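Local coordinates for mRNA export factor (Human herpesvirus 1, PDB 4YXP), which regulates viral gene expression, inhibits host splicing and mediates nuclear export of viral intronless mRNAs, acting as a homodimer, at residues B[113-127]-B[222-236]. Residues are numbered along the deposited sequence; the frame is centred on the assembly and turned at random.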
ATOM      1  N   ILE B 113       4.355  -1.840  10.892  1.00 23.96           N
ATOM      2  CA  ILE B 113       4.647  -1.194  12.168  1.00 25.40           C
ATOM      3  C   ILE B 113       4.988   0.275  11.938  1.00 24.35           C
ATOM      4  O   ILE B 113       4.578   1.145  12.710  1.00 24.25           O
ATOM      5  CB  ILE B 113       5.788  -1.917  12.917  1.00 28.53           C
ATOM      6  CG1 ILE B 113       5.395  -3.361  13.234  1.00 32.71           C
ATOM      7  CG2 ILE B 113       6.149  -1.170  14.211  1.00 27.85           C
ATOM      8  CD1 ILE B 113       4.175  -3.506  14.137  1.00 35.69           C
ATOM      9  N   GLU B 114       5.739   0.556  10.879  1.00 23.18           N
ATOM     10  CA  GLU B 114       6.082   1.935  10.549  1.00 23.14           C
ATOM     11  C   GLU B 114       4.826   2.741  10.224  1.00 22.57           C
ATOM     12  O   GLU B 114       4.704   3.900  10.623  1.00 22.60           O
ATOM     13  CB  GLU B 114       7.061   1.976   9.375  1.00 25.07           C
ATOM     14  CG  GLU B 114       8.466   1.514   9.733  1.00 28.79           C
ATOM     15  CD  GLU B 114       9.365   1.347   8.518  1.00 30.83           C
ATOM     16  OE1 GLU B 114       8.848   1.225   7.384  1.00 29.44           O
ATOM     17  OE2 GLU B 114      10.597   1.335   8.701  1.00 33.58           O
ATOM     18  N   ALA B 115       3.890   2.122   9.512  1.00 21.55           N
ATOM     19  CA  ALA B 115       2.635   2.781   9.167  1.00 20.30           C
ATOM     20  C   ALA B 115       1.837   3.144  10.423  1.00 19.26           C
ATOM     21  O   ALA B 115       1.277   4.243  10.519  1.00 19.51           O
ATOM     22  CB  ALA B 115       1.802   1.891   8.246  1.00 21.35           C
ATOM     23  N   LEU B 116       1.781   2.221  11.379  1.00 19.92           N
ATOM     24  CA  LEU B 116       1.088   2.475  12.637  1.00 20.63           C
ATOM     25  C   LEU B 116       1.707   3.677  13.336  1.00 20.98           C
ATOM     26  O   LEU B 116       0.997   4.545  13.849  1.00 20.33           O
ATOM     27  CB  LEU B 116       1.143   1.248  13.550  1.00 21.79           C
ATOM     28  CG  LEU B 116       0.393  -0.001  13.078  1.00 22.33           C
ATOM     29  CD1 LEU B 116       0.615  -1.151  14.048  1.00 23.76           C
ATOM     30  CD2 LEU B 116      -1.093   0.280  12.921  1.00 22.83           C
ATOM     31  N   ALA B 117       3.035   3.726  13.344  1.00 21.62           N
ATOM     32  CA  ALA B 117       3.760   4.826  13.975  1.00 22.60           C
ATOM     33  C   ALA B 117       3.446   6.156  13.297  1.00 22.40           C
ATOM     34  O   ALA B 117       3.343   7.195  13.957  1.00 21.07           O
ATOM     35  CB  ALA B 117       5.259   4.551  13.944  1.00 22.00           C
ATOM     36  N   SER B 118       3.288   6.131  11.978  1.00 22.24           N
ATOM     37  CA  SER B 118       3.000   7.352  11.236  1.00 20.96           C
ATOM     38  C   SER B 118       1.575   7.834  11.502  1.00 19.01           C
ATOM     39  O   SER B 118       1.312   9.033  11.490  1.00 18.80           O
ATOM     40  CB  SER B 118       3.222   7.133   9.737  1.00 21.90           C
ATOM     41  OG  SER B 118       4.610   7.033   9.453  1.00 22.41           O
ATOM     42  N   ALA B 119       0.658   6.901  11.743  1.00 18.49           N
ATOM     43  CA  ALA B 119      -0.705   7.263  12.101  1.00 18.07           C
ATOM     44  C   ALA B 119      -0.716   7.973  13.457  1.00 19.45           C
ATOM     45  O   ALA B 119      -1.384   8.994  13.633  1.00 19.99           O
ATOM     46  CB  ALA B 119      -1.599   6.035  12.130  1.00 19.14           C
ATOM     47  N   ASP B 120       0.040   7.444  14.410  1.00 20.44           N
ATOM     48  CA  ASP B 120       0.145   8.080  15.726  1.00 20.87           C
ATOM     49  C   ASP B 120       0.876   9.418  15.644  1.00 21.32           C
ATOM     50  O   ASP B 120       0.519  10.365  16.346  1.00 21.07           O
ATOM     51  CB  ASP B 120       0.844   7.150  16.717  1.00 21.41           C
ATOM     52  CG  ASP B 120      -0.083   6.069  17.252  1.00 24.17           C
ATOM     53  OD1 ASP B 120      -1.255   6.384  17.562  1.00 25.70           O
ATOM     54  OD2 ASP B 120       0.355   4.904  17.359  1.00 25.07           O
ATOM     55  N   GLU B 121       1.894   9.498  14.790  1.00 22.26           N
ATOM     56  CA  GLU B 121       2.616  10.750  14.586  1.00 22.84           C
ATOM     57  C   GLU B 121       1.648  11.821  14.093  1.00 21.89           C
ATOM     58  O   GLU B 121       1.661  12.955  14.571  1.00 23.75           O
ATOM     59  CB  GLU B 121       3.763  10.566  13.582  1.00 23.49           C
ATOM     60  CG  GLU B 121       4.664  11.795  13.421  1.00 24.97           C
ATOM     61  CD  GLU B 121       5.694  11.636  12.307  1.00 25.51           C
ATOM     62  OE1 GLU B 121       5.440  10.862  11.354  1.00 25.03           O
ATOM     63  OE2 GLU B 121       6.760  12.288  12.380  1.00 25.36           O
ATOM     64  N   THR B 122       0.798  11.440  13.144  1.00 19.79           N
ATOM     65  CA  THR B 122      -0.173  12.353  12.560  1.00 20.42           C
ATOM     66  C   THR B 122      -1.179  12.829  13.605  1.00 21.41           C
ATOM     67  O   THR B 122      -1.415  14.027  13.745  1.00 22.66           O
ATOM     68  CB  THR B 122      -0.933  11.691  11.390  1.00 21.84           C
ATOM     69  OG1 THR B 122       0.006  11.219  10.417  1.00 22.36           O
ATOM     70  CG2 THR B 122      -1.888  12.679  10.731  1.00 21.79           C
ATOM     71  N   LEU B 123      -1.763  11.892  14.342  1.00 20.68           N
ATOM     72  CA  LEU B 123      -2.798  12.234  15.312  1.00 21.93           C
ATOM     73  C   LEU B 123      -2.232  12.931  16.552  1.00 22.31           C
ATOM     74  O   LEU B 123      -2.881  13.815  17.115  1.00 23.15           O
ATOM     75  CB  LEU B 123      -3.574  10.977  15.719  1.00 22.79           C
ATOM     76  CG  LEU B 123      -4.380  10.288  14.604  1.00 23.69           C
ATOM     77  CD1 LEU B 123      -5.276   9.209  15.186  1.00 24.41           C
ATOM     78  CD2 LEU B 123      -5.211  11.279  13.796  1.00 24.94           C
ATOM     79  N   ALA B 124      -1.030  12.555  16.978  1.00 20.98           N
ATOM     80  CA  ALA B 124      -0.412  13.230  18.119  1.00 21.24           C
ATOM     81  C   ALA B 124      -0.055  14.668  17.748  1.00 20.88           C
ATOM     82  O   ALA B 124      -0.171  15.581  18.571  1.00 22.49           O
ATOM     83  CB  ALA B 124       0.819  12.476  18.590  1.00 21.42           C
ATOM     84  N   TRP B 125       0.372  14.865  16.505  1.00 20.44           N
ATOM     85  CA  TRP B 125       0.653  16.204  15.985  1.00 22.45           C
ATOM     86  C   TRP B 125      -0.615  17.051  16.012  1.00 23.39           C
ATOM     87  O   TRP B 125      -0.596  18.202  16.449  1.00 23.54           O
ATOM     88  CB  TRP B 125       1.216  16.118  14.562  1.00 22.97           C
ATOM     89  CG  TRP B 125       1.537  17.444  13.930  1.00 23.86           C
ATOM     90  CD1 TRP B 125       0.836  18.075  12.941  1.00 25.81           C
ATOM     91  CD2 TRP B 125       2.652  18.295  14.236  1.00 24.20           C
ATOM     92  NE1 TRP B 125       1.444  19.267  12.615  1.00 25.98           N
ATOM     93  CE2 TRP B 125       2.559  19.424  13.396  1.00 24.74           C
ATOM     94  CE3 TRP B 125       3.715  18.213  15.141  1.00 25.74           C
ATOM     95  CZ2 TRP B 125       3.489  20.462  13.436  1.00 25.57           C
ATOM     96  CZ3 TRP B 125       4.639  19.246  15.178  1.00 26.86           C
ATOM     97  CH2 TRP B 125       4.518  20.354  14.331  1.00 26.24           C
ATOM     98  N   CYS B 126      -1.720  16.473  15.550  1.00 22.98           N
ATOM     99  CA  CYS B 126      -3.008  17.157  15.595  1.00 23.50           C
ATOM    100  C   CYS B 126      -3.404  17.482  17.032  1.00 23.49           C
ATOM    101  O   CYS B 126      -3.930  18.559  17.310  1.00 23.74           O
ATOM    102  CB  CYS B 126      -4.097  16.308  14.935  1.00 25.41           C
ATOM    103  SG  CYS B 126      -3.983  16.242  13.139  1.00 26.26           S
ATOM    104  N   LYS B 127      -3.154  16.550  17.947  1.00 23.86           N
ATOM    105  CA  LYS B 127      -3.537  16.754  19.338  1.00 24.45           C
ATOM    106  C   LYS B 127      -2.704  17.873  19.956  1.00 25.35           C
ATOM    107  O   LYS B 127      -3.189  18.628  20.802  1.00 26.14           O
ATOM    108  CB  LYS B 127      -3.383  15.469  20.157  1.00 23.97           C
ATOM    109  CG  LYS B 127      -4.018  15.588  21.537  1.00 24.45           C
ATOM    110  CD  LYS B 127      -3.878  14.334  22.381  1.00 25.91           C
ATOM    111  CE  LYS B 127      -4.491  14.562  23.760  1.00 28.69           C
ATOM    112  NZ  LYS B 127      -4.482  13.348  24.617  1.00 29.43           N
ATOM    113  N   LYS B 222     -10.206  19.083  23.898  1.00 39.69           N
ATOM    114  CA  LYS B 222      -8.781  18.798  23.727  1.00 39.87           C
ATOM    115  C   LYS B 222      -8.445  17.404  23.167  1.00 38.94           C
ATOM    116  O   LYS B 222      -7.295  16.971  23.239  1.00 41.02           O
ATOM    117  CB  LYS B 222      -8.070  18.968  25.073  1.00 42.49           C
ATOM    118  CG  LYS B 222      -8.169  20.374  25.668  1.00 45.65           C
ATOM    119  CD  LYS B 222      -7.559  21.427  24.752  1.00 47.27           C
ATOM    120  CE  LYS B 222      -7.666  22.827  25.349  1.00 50.22           C
ATOM    121  NZ  LYS B 222      -7.303  23.872  24.354  1.00 50.43           N
ATOM    122  N   MET B 223      -9.428  16.708  22.607  1.00 36.46           N
ATOM    123  CA  MET B 223      -9.198  15.366  22.052  1.00 33.40           C
ATOM    124  C   MET B 223      -8.789  14.387  23.155  1.00 32.49           C
ATOM    125  O   MET B 223      -7.823  13.635  23.016  1.00 32.35           O
ATOM    126  CB  MET B 223      -8.122  15.400  20.956  1.00 31.92           C
ATOM    127  CG  MET B 223      -8.197  14.237  19.969  1.00 31.53           C
ATOM    128  SD  MET B 223      -6.921  14.290  18.688  1.00 30.42           S
ATOM    129  CE  MET B 223      -7.457  12.958  17.615  1.00 29.18           C
ATOM    130  N   HIS B 224      -9.549  14.404  24.244  1.00 32.67           N
ATOM    131  CA  HIS B 224      -9.288  13.576  25.419  1.00 33.35           C
ATOM    132  C   HIS B 224      -9.308  12.083  25.084  1.00 31.61           C
ATOM    133  O   HIS B 224      -8.631  11.279  25.727  1.00 31.14           O
ATOM    134  CB  HIS B 224     -10.335  13.897  26.493  1.00 36.27           C
ATOM    135  CG  HIS B 224     -10.120  13.196  27.800  1.00 39.58           C
ATOM    136  ND1 HIS B 224      -9.088  13.514  28.657  1.00 40.80           N
ATOM    137  CD2 HIS B 224     -10.829  12.217  28.408  1.00 42.13           C
ATOM    138  CE1 HIS B 224      -9.163  12.748  29.731  1.00 42.71           C
ATOM    139  NE2 HIS B 224     -10.208  11.953  29.606  1.00 43.61           N
ATOM    140  N   PHE B 225     -10.075  11.722  24.063  1.00 30.73           N
ATOM    141  CA  PHE B 225     -10.297  10.319  23.725  1.00 31.92           C
ATOM    142  C   PHE B 225      -9.126   9.665  22.986  1.00 31.50           C
ATOM    143  O   PHE B 225      -9.088   8.441  22.862  1.00 32.19           O
ATOM    144  CB  PHE B 225     -11.570  10.175  22.884  1.00 31.29           C
ATOM    145  CG  PHE B 225     -11.642  11.125  21.724  1.00 31.29           C
ATOM    146  CD1 PHE B 225     -10.977  10.852  20.542  1.00 30.39           C
ATOM    147  CD2 PHE B 225     -12.378  12.294  21.816  1.00 33.29           C
ATOM    148  CE1 PHE B 225     -11.043  11.725  19.476  1.00 30.66           C
ATOM    149  CE2 PHE B 225     -12.447  13.173  20.754  1.00 33.04           C
ATOM    150  CZ  PHE B 225     -11.779  12.888  19.583  1.00 31.52           C
ATOM    151  N   TYR B 226      -8.182  10.463  22.489  1.00 28.72           N
ATOM    152  CA  TYR B 226      -7.000   9.902  21.836  1.00 26.94           C
ATOM    153  C   TYR B 226      -5.749  10.038  22.699  1.00 27.73           C
ATOM    154  O   TYR B 226      -5.344  11.143  23.073  1.00 28.35           O
ATOM    155  CB  TYR B 226      -6.741  10.561  20.475  1.00 24.53           C
ATOM    156  CG  TYR B 226      -5.421  10.115  19.882  1.00 24.39           C
ATOM    157  CD1 TYR B 226      -5.269   8.837  19.353  1.00 24.47           C
ATOM    158  CD2 TYR B 226      -4.319  10.953  19.882  1.00 24.41           C
ATOM    159  CE1 TYR B 226      -4.061   8.416  18.836  1.00 24.09           C
ATOM    160  CE2 TYR B 226      -3.106  10.541  19.364  1.00 24.46           C
ATOM    161  CZ  TYR B 226      -2.982   9.275  18.841  1.00 24.12           C
ATOM    162  OH  TYR B 226      -1.770   8.869  18.333  1.00 23.93           O
ATOM    163  N   LEU B 227      -5.140   8.898  23.003  1.00 27.48           N
ATOM    164  CA  LEU B 227      -3.869   8.864  23.706  1.00 28.16           C
ATOM    165  C   LEU B 227      -2.771   8.490  22.714  1.00 28.02           C
ATOM    166  O   LEU B 227      -2.910   7.499  21.993  1.00 27.15           O
ATOM    167  CB  LEU B 227      -3.916   7.865  24.863  1.00 29.68           C
ATOM    168  CG  LEU B 227      -4.854   8.230  26.017  1.00 31.61           C
ATOM    169  CD1 LEU B 227      -5.057   7.038  26.942  1.00 33.13           C
ATOM    170  CD2 LEU B 227      -4.313   9.423  26.798  1.00 32.42           C
ATOM    171  N   PRO B 228      -1.687   9.288  22.646  1.00 29.51           N
ATOM    172  CA  PRO B 228      -0.628   8.974  21.679  1.00 28.55           C
ATOM    173  C   PRO B 228      -0.117   7.541  21.800  1.00 26.63           C
ATOM    174  O   PRO B 228       0.282   7.112  22.883  1.00 28.18           O
ATOM    175  CB  PRO B 228       0.472   9.982  22.028  1.00 30.75           C
ATOM    176  CG  PRO B 228      -0.256  11.134  22.605  1.00 31.77           C
ATOM    177  CD  PRO B 228      -1.398  10.534  23.382  1.00 31.95           C
ATOM    178  N   GLY B 229      -0.139   6.813  20.689  1.00 24.37           N
ATOM    179  CA  GLY B 229       0.244   5.413  20.681  1.00 25.03           C
ATOM    180  C   GLY B 229      -0.941   4.469  20.559  1.00 24.99           C
ATOM    181  O   GLY B 229      -0.764   3.255  20.434  1.00 25.22           O
ATOM    182  N   ALA B 230      -2.151   5.022  20.577  1.00 24.28           N
ATOM    183  CA  ALA B 230      -3.365   4.204  20.580  1.00 25.48           C
ATOM    184  C   ALA B 230      -3.569   3.464  19.264  1.00 24.93           C
ATOM    185  O   ALA B 230      -4.163   2.385  19.252  1.00 25.47           O
ATOM    186  CB  ALA B 230      -4.580   5.067  20.885  1.00 25.37           C
ATOM    187  N   CYS B 231      -3.098   4.043  18.161  1.00 24.23           N
ATOM    188  CA  CYS B 231      -3.256   3.412  16.848  1.00 24.82           C
ATOM    189  C   CYS B 231      -2.436   2.132  16.781  1.00 25.56           C
ATOM    190  O   CYS B 231      -2.935   1.080  16.379  1.00 28.62           O
ATOM    191  CB  CYS B 231      -2.828   4.357  15.722  1.00 25.89           C
ATOM    192  SG  CYS B 231      -3.864   5.820  15.514  1.00 27.12           S
ATOM    193  N   MET B 232      -1.173   2.234  17.178  1.00 23.25           N
ATOM    194  CA  MET B 232      -0.273   1.092  17.191  1.00 24.41           C
ATOM    195  C   MET B 232      -0.699   0.040  18.217  1.00 25.19           C
ATOM    196  O   MET B 232      -0.819  -1.143  17.891  1.00 26.47           O
ATOM    197  CB  MET B 232       1.153   1.553  17.483  1.00 27.26           C
ATOM    198  CG  MET B 232       2.172   0.429  17.522  1.00 31.04           C
ATOM    199  SD  MET B 232       3.837   1.029  17.831  1.00 33.82           S
ATOM    200  CE  MET B 232       4.181   1.883  16.293  1.00 33.58           C
ATOM    201  N   ALA B 233      -0.919   0.462  19.457  1.00 25.43           N
ATOM    202  CA  ALA B 233      -1.279  -0.481  20.512  1.00 28.54           C
ATOM    203  C   ALA B 233      -2.622  -1.139  20.210  1.00 28.53           C
ATOM    204  O   ALA B 233      -2.791  -2.349  20.382  1.00 29.93           O
ATOM    205  CB  ALA B 233      -1.326   0.221  21.859  1.00 31.64           C
ATOM    206  N   GLY B 234      -3.571  -0.333  19.750  1.00 27.52           N
ATOM    207  CA  GLY B 234      -4.927  -0.795  19.533  1.00 27.68           C
ATOM    208  C   GLY B 234      -5.070  -1.768  18.378  1.00 26.86           C
ATOM    209  O   GLY B 234      -5.771  -2.771  18.487  1.00 27.58           O
ATOM    210  N   LEU B 235      -4.406  -1.476  17.267  1.00 25.44           N
ATOM    211  CA  LEU B 235      -4.536  -2.307  16.078  1.00 25.36           C
ATOM    212  C   LEU B 235      -3.717  -3.584  16.213  1.00 28.02           C
ATOM    213  O   LEU B 235      -4.128  -4.637  15.729  1.00 29.73           O
ATOM    214  CB  LEU B 235      -4.123  -1.524  14.833  1.00 23.52           C
ATOM    215  CG  LEU B 235      -5.110  -0.428  14.417  1.00 24.23           C
ATOM    216  CD1 LEU B 235      -4.577   0.352  13.231  1.00 23.65           C
ATOM    217  CD2 LEU B 235      -6.491  -1.001  14.090  1.00 25.98           C
ATOM    218  N   ILE B 236      -2.576  -3.507  16.884  1.00 29.69           N
ATOM    219  CA  ILE B 236      -1.826  -4.717  17.205  1.00 32.52           C
ATOM    220  C   ILE B 236      -2.684  -5.627  18.086  1.00 33.99           C
ATOM    221  O   ILE B 236      -2.635  -6.849  17.954  1.00 34.10           O
ATOM    222  CB  ILE B 236      -0.486  -4.390  17.888  1.00 33.78           C
ATOM    223  CG1 ILE B 236       0.467  -3.741  16.884  1.00 33.20           C
ATOM    224  CG2 ILE B 236       0.150  -5.657  18.478  1.00 35.59           C
ATOM    225  CD1 ILE B 236       1.748  -3.212  17.499  1.00 35.83           C
TER
HETATM  226  O   HOH W   1      -5.238  18.443  22.928  1.00 33.88           O
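The D120 carboxylate reaches the first turn of helix 230-241. OD1 takes the C231 N-H on its syn lone pair at 3.0 Å, while OD2 takes the M232 N-H, also from the syn side but 22° out of plane, at 3.1 Å. Y226 OH donates to OD1 from the anti side at 2.7 Å, similarly tilted out of the plane, so three bonds grip the buried group and fix its rotation. A negative charge here would probably be stabilised by the helix N-terminus, whose N-cap residue is G229. The Y226 ring lies with L123 CB over one face, a CH-pi contact 3.9 Å from the centroid. Here the helix 112-132 of the ICP27 folded domain packs against the CHC2 zinc-finger region; segments 113-127 and 230-236 run at 137° between their N-to-C directions, nearer antiparallel than parallel. Beyond D120 the packing is knobs-into-holes: L116 sits among C231, M232, L235 and I236, and M232, bent at chi3 (-70°), curls its CE back to A117 CB at 3.7 Å. At the other end K127, fully extended, carries NZ to Y226 O, nearly in line with the carbonyl, at 2.8 Å; it also makes a cation-pi contact with W75. M232 additionally packs on F275 of the second subunit.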